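Side-chain contacts in 1-pyrroline-5-carboxylate dehydrogenase (Thermus thermophilus, PDB 1UZB), which probably catalyses the NAD(P)+-dependent oxidation of the 1-pyrroline-5-carboxylate-derived semialdehyde to glutamate, the second step of proline breakdown: residues K88-W93 with A226-G231; G196-G201 with G231-L236. All blocks are in the same frame, centred on the assembly; numbering follows the deposited sequence.

Overall arrangement
Both contacts lie in the sheet-and-helix region built round the strands 165-180, 203-207 and 233-235 of this aldehyde dehydrogenase. The centres of contact 1 and contact 2 are about 8 Å apart. Along the chain the order is 88-93, 196-201, 226-231, 231-236, so the two contacts interleave and share Gly231. Contact 1 joins the end of helix 73-90 to the loop after helix 213-226. Contact 2 joins the end of helix 188-199 to the start of strand 233-235. Trp90 links them: its NE1 probably bonds to Val198 O, and its ring packs on Val232. Together they gather the ends of three helices and the start of strand 233-235 round an apolar cluster.

Contact 1 of 2, residues K88-W93 with A226-G231; sequences KTWKDW and AGFPPG
Pro229 is the wedge of this contact, and the indole rings of Trp90 and Trp93 receive it. Its CG lies 3.4 Å from Trp93 CZ2, the closest approach between the two segments. Its CD comes within 3.7 Å of Trp90 CZ3, so neighbouring atoms of one proline ring press on two tryptophans. Both approaches are oblique to the indole planes. The indole planes are steeply tilted to each other: Trp90 CZ3 stands 3.5 Å above the centre of the Trp93 ring, and Trp93 CZ2 lies at the Trp90 edge. Trp90 also reaches Phe228, with its CH2 4.1 Å from Phe228 CD1. It extends that far because its CG is anti to the backbone N (chi1 179°), which sends the indole out from the helix toward the loop.

The backbone turns on each side bring these rings together. Helix 73-90 runs into a type I beta turn from Trp90 to Trp93, closed by Trp93 N to Trp90 O at 3.1 Å. On the other side, helix 213-226 ends in a Schellman motif with Gly227 at positive phi, and the chain then leads through Phe228 to Pro229. The contact thus joins the ends of two helices.

The tight part is Pro229 against the two indoles. The Trp90-Phe228 contact is looser, although both residues are buried. Trp90 NE1 is satisfied by Val198 O, and Leu101 of helix 95-111 touches both indoles. Trp93 and Pro229 are partly exposed, and Glu455 of a second subunit packs on both. The loose, solvent side is the polar turn. There Lys91 NZ forms a salt bridge with Asp92 OD1 at 3.0 Å, meeting the syn side of the carboxylate but 31° out of its plane.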
ATOM      1  N   LYS A  88     -31.893  -4.261  17.073  1.00  7.77           N
ATOM      2  CA  LYS A  88     -32.530  -4.308  15.757  1.00  9.53           C
ATOM      3  C   LYS A  88     -32.180  -3.132  14.857  1.00  9.05           C
ATOM      4  O   LYS A  88     -32.025  -3.302  13.647  1.00 10.72           O
ATOM      5  CB  LYS A  88     -34.054  -4.403  15.895  1.00 13.23           C
ATOM      6  CG  LYS A  88     -34.560  -5.784  16.272  1.00 18.81           C
ATOM      7  CD  LYS A  88     -36.081  -5.817  16.331  1.00 22.76           C
ATOM      8  CE  LYS A  88     -36.598  -7.222  16.600  1.00 24.20           C
ATOM      9  NZ  LYS A  88     -36.068  -7.779  17.874  1.00 27.30           N
ATOM     10  N   THR A  89     -32.064  -1.941  15.438  1.00  8.40           N
ATOM     11  CA  THR A  89     -31.725  -0.759  14.652  1.00  8.27           C
ATOM     12  C   THR A  89     -30.272  -0.311  14.815  1.00  7.45           C
ATOM     13  O   THR A  89     -29.666   0.173  13.864  1.00  8.05           O
ATOM     14  CB  THR A  89     -32.659   0.429  14.981  1.00  8.96           C
ATOM     15  OG1 THR A  89     -32.667   0.667  16.395  1.00 11.95           O
ATOM     16  CG2 THR A  89     -34.075   0.135  14.504  1.00 11.50           C
ATOM     17  N   TRP A  90     -29.713  -0.484  16.010  1.00  6.85           N
ATOM     18  CA  TRP A  90     -28.329  -0.088  16.273  1.00  6.70           C
ATOM     19  C   TRP A  90     -27.349  -0.830  15.362  1.00  6.36           C
ATOM     20  O   TRP A  90     -26.357  -0.260  14.900  1.00  6.27           O
ATOM     21  CB  TRP A  90     -27.998  -0.353  17.748  1.00  5.75           C
ATOM     22  CG  TRP A  90     -26.587  -0.026  18.168  1.00  4.76           C
ATOM     23  CD1 TRP A  90     -25.643  -0.907  18.622  1.00  5.09           C
ATOM     24  CD2 TRP A  90     -25.981   1.273  18.224  1.00  6.48           C
ATOM     25  NE1 TRP A  90     -24.491  -0.238  18.959  1.00  6.12           N
ATOM     26  CE2 TRP A  90     -24.669   1.101  18.726  1.00  6.18           C
ATOM     27  CE3 TRP A  90     -26.419   2.566  17.902  1.00  6.85           C
ATOM     28  CZ2 TRP A  90     -23.792   2.172  18.914  1.00  7.44           C
ATOM     29  CZ3 TRP A  90     -25.545   3.633  18.090  1.00  7.13           C
ATOM     30  CH2 TRP A  90     -24.246   3.426  18.592  1.00  6.50           C
ATOM     31  N   LYS A  91     -27.636  -2.098  15.091  1.00  6.96           N
ATOM     32  CA  LYS A  91     -26.767  -2.897  14.235  1.00  7.39           C
ATOM     33  C   LYS A  91     -26.727  -2.344  12.813  1.00  7.03           C
ATOM     34  O   LYS A  91     -25.769  -2.597  12.078  1.00  8.06           O
ATOM     35  CB  LYS A  91     -27.251  -4.349  14.195  1.00  7.88           C
ATOM     36  CG  LYS A  91     -28.544  -4.543  13.413  1.00  9.80           C
ATOM     37  CD  LYS A  91     -29.047  -5.973  13.515  1.00 11.07           C
ATOM     38  CE  LYS A  91     -30.283  -6.176  12.655  1.00 14.42           C
ATOM     39  NZ  LYS A  91     -29.987  -5.999  11.209  1.00 15.66           N
ATOM     40  N   ASP A  92     -27.763  -1.597  12.428  1.00  8.39           N
ATOM     41  CA  ASP A  92     -27.840  -1.030  11.083  1.00  8.49           C
ATOM     42  C   ASP A  92     -27.221   0.359  10.928  1.00  9.12           C
ATOM     43  O   ASP A  92     -27.151   0.888   9.820  1.00 10.01           O
ATOM     44  CB  ASP A  92     -29.292  -0.987  10.591  1.00 12.00           C
ATOM     45  CG  ASP A  92     -29.883  -2.368  10.385  1.00 13.50           C
ATOM     46  OD1 ASP A  92     -29.122  -3.311  10.082  1.00 14.59           O
ATOM     47  OD2 ASP A  92     -31.118  -2.507  10.514  1.00 18.17           O
ATOM     48  N   TRP A  93     -26.797   0.965  12.032  1.00  8.36           N
ATOM     49  CA  TRP A  93     -26.157   2.275  11.960  1.00  9.15           C
ATOM     50  C   TRP A  93     -24.862   2.152  11.166  1.00  9.71           C
ATOM     51  O   TRP A  93     -24.142   1.160  11.299  1.00 10.17           O
ATOM     52  CB  TRP A  93     -25.772   2.778  13.355  1.00  7.72           C
ATOM     53  CG  TRP A  93     -26.829   3.503  14.116  1.00  7.98           C
ATOM     54  CD1 TRP A  93     -28.123   3.109  14.313  1.00  8.17           C
ATOM     55  CD2 TRP A  93     -26.663   4.719  14.855  1.00  7.94           C
ATOM     56  NE1 TRP A  93     -28.769   4.002  15.132  1.00 10.13           N
ATOM     57  CE2 TRP A  93     -27.897   5.000  15.479  1.00  9.28           C
ATOM     58  CE3 TRP A  93     -25.588   5.595  15.052  1.00  9.85           C
ATOM     59  CZ2 TRP A  93     -28.087   6.125  16.290  1.00  8.71           C
ATOM     60  CZ3 TRP A  93     -25.775   6.712  15.858  1.00 11.03           C
ATOM     61  CH2 TRP A  93     -27.018   6.966  16.466  1.00  9.33           C
ATOM     62  N   ALA A 226     -24.036  11.667  25.830  1.00  7.46           N
ATOM     63  CA  ALA A 226     -23.491  11.458  24.489  1.00  6.93           C
ATOM     64  C   ALA A 226     -24.598  11.165  23.484  1.00  7.00           C
ATOM     65  O   ALA A 226     -24.484  11.502  22.310  1.00  8.06           O
ATOM     66  CB  ALA A 226     -22.483  10.312  24.501  1.00  7.30           C
ATOM     67  N   GLY A 227     -25.657  10.510  23.946  1.00  7.02           N
ATOM     68  CA  GLY A 227     -26.771  10.225  23.063  1.00  7.44           C
ATOM     69  C   GLY A 227     -26.937   8.812  22.544  1.00  6.66           C
ATOM     70  O   GLY A 227     -27.554   8.616  21.498  1.00  7.43           O
ATOM     71  N   PHE A 228     -26.385   7.821  23.234  1.00  7.04           N
ATOM     72  CA  PHE A 228     -26.570   6.445  22.784  1.00  7.26           C
ATOM     73  C   PHE A 228     -28.074   6.172  22.773  1.00  7.71           C
ATOM     74  O   PHE A 228     -28.780   6.513  23.722  1.00  8.91           O
ATOM     75  CB  PHE A 228     -25.869   5.465  23.726  1.00  6.91           C
ATOM     76  CG  PHE A 228     -24.387   5.362  23.497  1.00  7.22           C
ATOM     77  CD1 PHE A 228     -23.884   4.565  22.475  1.00  8.88           C
ATOM     78  CD2 PHE A 228     -23.496   6.086  24.282  1.00  8.53           C
ATOM     79  CE1 PHE A 228     -22.515   4.489  22.237  1.00  9.26           C
ATOM     80  CE2 PHE A 228     -22.122   6.018  24.051  1.00  9.63           C
ATOM     81  CZ  PHE A 228     -21.631   5.218  23.026  1.00  9.64           C
ATOM     82  N   PRO A 229     -28.587   5.576  21.687  1.00  7.65           N
ATOM     83  CA  PRO A 229     -30.021   5.281  21.597  1.00  8.36           C
ATOM     84  C   PRO A 229     -30.509   4.419  22.757  1.00  8.03           C
ATOM     85  O   PRO A 229     -29.752   3.630  23.323  1.00  7.08           O
ATOM     86  CB  PRO A 229     -30.141   4.562  20.257  1.00  8.51           C
ATOM     87  CG  PRO A 229     -29.034   5.181  19.448  1.00  8.56           C
ATOM     88  CD  PRO A 229     -27.894   5.232  20.432  1.00  8.25           C
ATOM     89  N   PRO A 230     -31.790   4.557  23.125  1.00  8.31           N
ATOM     90  CA  PRO A 230     -32.339   3.769  24.229  1.00  8.45           C
ATOM     91  C   PRO A 230     -32.101   2.272  24.053  1.00  7.13           C
ATOM     92  O   PRO A 230     -32.325   1.722  22.972  1.00  8.43           O
ATOM     93  CB  PRO A 230     -33.823   4.120  24.194  1.00  8.83           C
ATOM     94  CG  PRO A 230     -33.815   5.534  23.693  1.00 12.24           C
ATOM     95  CD  PRO A 230     -32.808   5.468  22.572  1.00 10.07           C
ATOM     96  N   GLY A 231     -31.637   1.629  25.120  1.00  8.07           N
ATOM     97  CA  GLY A 231     -31.393   0.199  25.082  1.00  6.05           C
ATOM     98  C   GLY A 231     -30.010  -0.251  24.638  1.00  6.19           C
ATOM     99  O   GLY A 231     -29.639  -1.397  24.886  1.00  6.13           O
TER

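Contact 2 of 2, residues G196-G201 with G231-L236; sequences GPVAVG and GVVNFL
The last turn of helix 188-199 packs here against the start of strand 233-235, which runs parallel to strand 203-207 in the same sheet. Three buried valines make the contact. Val198 is the helix residue, and its two methyls are divided between two neighbours. CG1 meets Val232 CG1 at 3.7 Å, methyl to methyl. CG2 meets Val233 CG1 at 3.8 Å and also comes within 4.1 Å of the carbonyl atom Val232 O.

The rotamers suit this division. Val198 CG1 is anti to the backbone N (chi1 167°) while CG2 lies beside that N, so the two methyls spread toward successive residues. Val198 and Val233 cross at about a right angle. The side-chain contacts between the segments are all apolar. Around them, Phe228 and Val204 also touch Val198, while Phe220 and Phe223 of helix 213-226 pack on Val233.

The Asn234 side chain ties down the backbone before the strand. Its ND2 bonds back to Gly231 O at 2.9 Å, with an N-H...O angle of 148°. The donor stands above the carbonyl plane, 55° out of it. Val204 O is a second acceptor for this ND2, and Asn234 OD1 takes Gly43 N, so both ends of the amide are held. On the helix side, Gly201 N bonds to Val198 O at 3.0 Å and Gly201 takes positive phi, the C-prime position of a Schellman motif. The chain then enters strand 203-207, and helix 213-226 carries it on to parallel strand 233-235, a beta-alpha-beta crossover as in Rossmann-like nucleotide-binding domains.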
ATOM      1  N   GLY A 196     -16.403  -1.519  23.502  1.00  5.40           N
ATOM      2  CA  GLY A 196     -15.829  -2.342  22.449  1.00  5.92           C
ATOM      3  C   GLY A 196     -16.951  -3.048  21.702  1.00  5.12           C
ATOM      4  O   GLY A 196     -17.106  -2.882  20.488  1.00  6.06           O
ATOM      5  N   PRO A 197     -17.763  -3.852  22.406  1.00  4.80           N
ATOM      6  CA  PRO A 197     -18.871  -4.559  21.751  1.00  4.89           C
ATOM      7  C   PRO A 197     -19.875  -3.604  21.099  1.00  4.50           C
ATOM      8  O   PRO A 197     -20.345  -3.838  19.985  1.00  4.54           O
ATOM      9  CB  PRO A 197     -19.502  -5.344  22.898  1.00  5.86           C
ATOM     10  CG  PRO A 197     -18.330  -5.623  23.797  1.00  6.88           C
ATOM     11  CD  PRO A 197     -17.585  -4.314  23.795  1.00  6.23           C
ATOM     12  N   VAL A 198     -20.194  -2.523  21.799  1.00  4.61           N
ATOM     13  CA  VAL A 198     -21.152  -1.539  21.307  1.00  4.35           C
ATOM     14  C   VAL A 198     -20.683  -0.823  20.042  1.00  5.28           C
ATOM     15  O   VAL A 198     -21.481  -0.542  19.151  1.00  4.55           O
ATOM     16  CB  VAL A 198     -21.462  -0.493  22.411  1.00  5.05           C
ATOM     17  CG1 VAL A 198     -22.193   0.711  21.828  1.00  7.13           C
ATOM     18  CG2 VAL A 198     -22.305  -1.141  23.500  1.00  5.91           C
ATOM     19  N   ALA A 199     -19.388  -0.543  19.958  1.00  5.13           N
ATOM     20  CA  ALA A 199     -18.836   0.159  18.804  1.00  5.20           C
ATOM     21  C   ALA A 199     -19.172  -0.507  17.476  1.00  5.05           C
ATOM     22  O   ALA A 199     -19.475   0.173  16.489  1.00  5.71           O
ATOM     23  CB  ALA A 199     -17.325   0.285  18.948  1.00  6.13           C
ATOM     24  N   VAL A 200     -19.128  -1.834  17.450  1.00  4.67           N
ATOM     25  CA  VAL A 200     -19.400  -2.561  16.222  1.00  5.01           C
ATOM     26  C   VAL A 200     -20.845  -3.009  16.030  1.00  4.84           C
ATOM     27  O   VAL A 200     -21.135  -3.799  15.130  1.00  6.06           O
ATOM     28  CB  VAL A 200     -18.456  -3.781  16.075  1.00  5.27           C
ATOM     29  CG1 VAL A 200     -17.015  -3.302  15.944  1.00  7.15           C
ATOM     30  CG2 VAL A 200     -18.612  -4.717  17.266  1.00  6.82           C
ATOM     31  N   GLY A 201     -21.753  -2.525  16.876  1.00  4.24           N
ATOM     32  CA  GLY A 201     -23.153  -2.865  16.683  1.00  4.71           C
ATOM     33  C   GLY A 201     -23.880  -3.731  17.688  1.00  4.75           C
ATOM     34  O   GLY A 201     -25.056  -4.026  17.493  1.00  4.98           O
ATOM     35  N   GLY A 231     -31.637   1.629  25.120  1.00  8.07           N
ATOM     36  CA  GLY A 231     -31.393   0.199  25.082  1.00  6.05           C
ATOM     37  C   GLY A 231     -30.010  -0.251  24.638  1.00  6.19           C
ATOM     38  O   GLY A 231     -29.639  -1.397  24.886  1.00  6.13           O
ATOM     39  N   VAL A 232     -29.245   0.623  23.990  1.00  6.57           N
ATOM     40  CA  VAL A 232     -27.915   0.238  23.523  1.00  5.30           C
ATOM     41  C   VAL A 232     -26.979  -0.096  24.688  1.00  6.72           C
ATOM     42  O   VAL A 232     -26.225  -1.067  24.618  1.00  6.26           O
ATOM     43  CB  VAL A 232     -27.324   1.335  22.611  1.00  3.93           C
ATOM     44  CG1 VAL A 232     -25.897   0.991  22.220  1.00  4.78           C
ATOM     45  CG2 VAL A 232     -28.180   1.456  21.356  1.00  7.05           C
ATOM     46  N   VAL A 233     -27.030   0.701  25.753  1.00  5.51           N
ATOM     47  CA  VAL A 233     -26.239   0.441  26.957  1.00  5.74           C
ATOM     48  C   VAL A 233     -27.170   0.551  28.162  1.00  5.48           C
ATOM     49  O   VAL A 233     -27.976   1.490  28.261  1.00  6.57           O
ATOM     50  CB  VAL A 233     -25.044   1.420  27.131  1.00  6.30           C
ATOM     51  CG1 VAL A 233     -23.974   1.126  26.077  1.00  6.96           C
ATOM     52  CG2 VAL A 233     -25.515   2.861  27.052  1.00  7.19           C
ATOM     53  N   ASN A 234     -27.056  -0.412  29.072  1.00  5.98           N
ATOM     54  CA  ASN A 234     -27.902  -0.465  30.257  1.00  5.96           C
ATOM     55  C   ASN A 234     -27.044  -0.718  31.493  1.00  6.63           C
ATOM     56  O   ASN A 234     -26.087  -1.497  31.456  1.00  7.24           O
ATOM     57  CB  ASN A 234     -28.954  -1.560  30.065  1.00  7.67           C
ATOM     58  CG  ASN A 234     -29.736  -1.383  28.767  1.00  6.27           C
ATOM     59  OD1 ASN A 234     -30.715  -0.634  28.705  1.00  6.84           O
ATOM     60  ND2 ASN A 234     -29.283  -2.051  27.714  1.00  6.59           N
ATOM     61  N   PHE A 235     -27.407  -0.047  32.582  1.00  7.40           N
ATOM     62  CA  PHE A 235     -26.688  -0.084  33.854  1.00  6.88           C
ATOM     63  C   PHE A 235     -27.486  -0.811  34.934  1.00  7.27           C
ATOM     64  O   PHE A 235     -28.541  -0.330  35.356  1.00  7.11           O
ATOM     65  CB  PHE A 235     -26.421   1.371  34.259  1.00  8.20           C
ATOM     66  CG  PHE A 235     -25.689   1.540  35.559  1.00  7.04           C
ATOM     67  CD1 PHE A 235     -26.272   2.264  36.595  1.00  7.33           C
ATOM     68  CD2 PHE A 235     -24.401   1.049  35.729  1.00  7.73           C
ATOM     69  CE1 PHE A 235     -25.584   2.501  37.776  1.00  7.21           C
ATOM     70  CE2 PHE A 235     -23.701   1.281  36.911  1.00  8.54           C
ATOM     71  CZ  PHE A 235     -24.297   2.011  37.935  1.00  6.87           C
ATOM     72  N   LEU A 236     -26.970  -1.954  35.389  1.00  6.67           N
ATOM     73  CA  LEU A 236     -27.650  -2.760  36.397  1.00  7.71           C
ATOM     74  C   LEU A 236     -26.861  -3.123  37.649  1.00  9.01           C
ATOM     75  O   LEU A 236     -26.438  -4.271  37.820  1.00  9.21           O
ATOM     76  CB  LEU A 236     -28.175  -4.058  35.773  1.00  9.24           C
ATOM     77  CG  LEU A 236     -29.259  -3.979  34.695  1.00 10.20           C
ATOM     78  CD1 LEU A 236     -29.738  -5.386  34.357  1.00 12.46           C
ATOM     79  CD2 LEU A 236     -30.426  -3.137  35.189  1.00 11.88           C
TER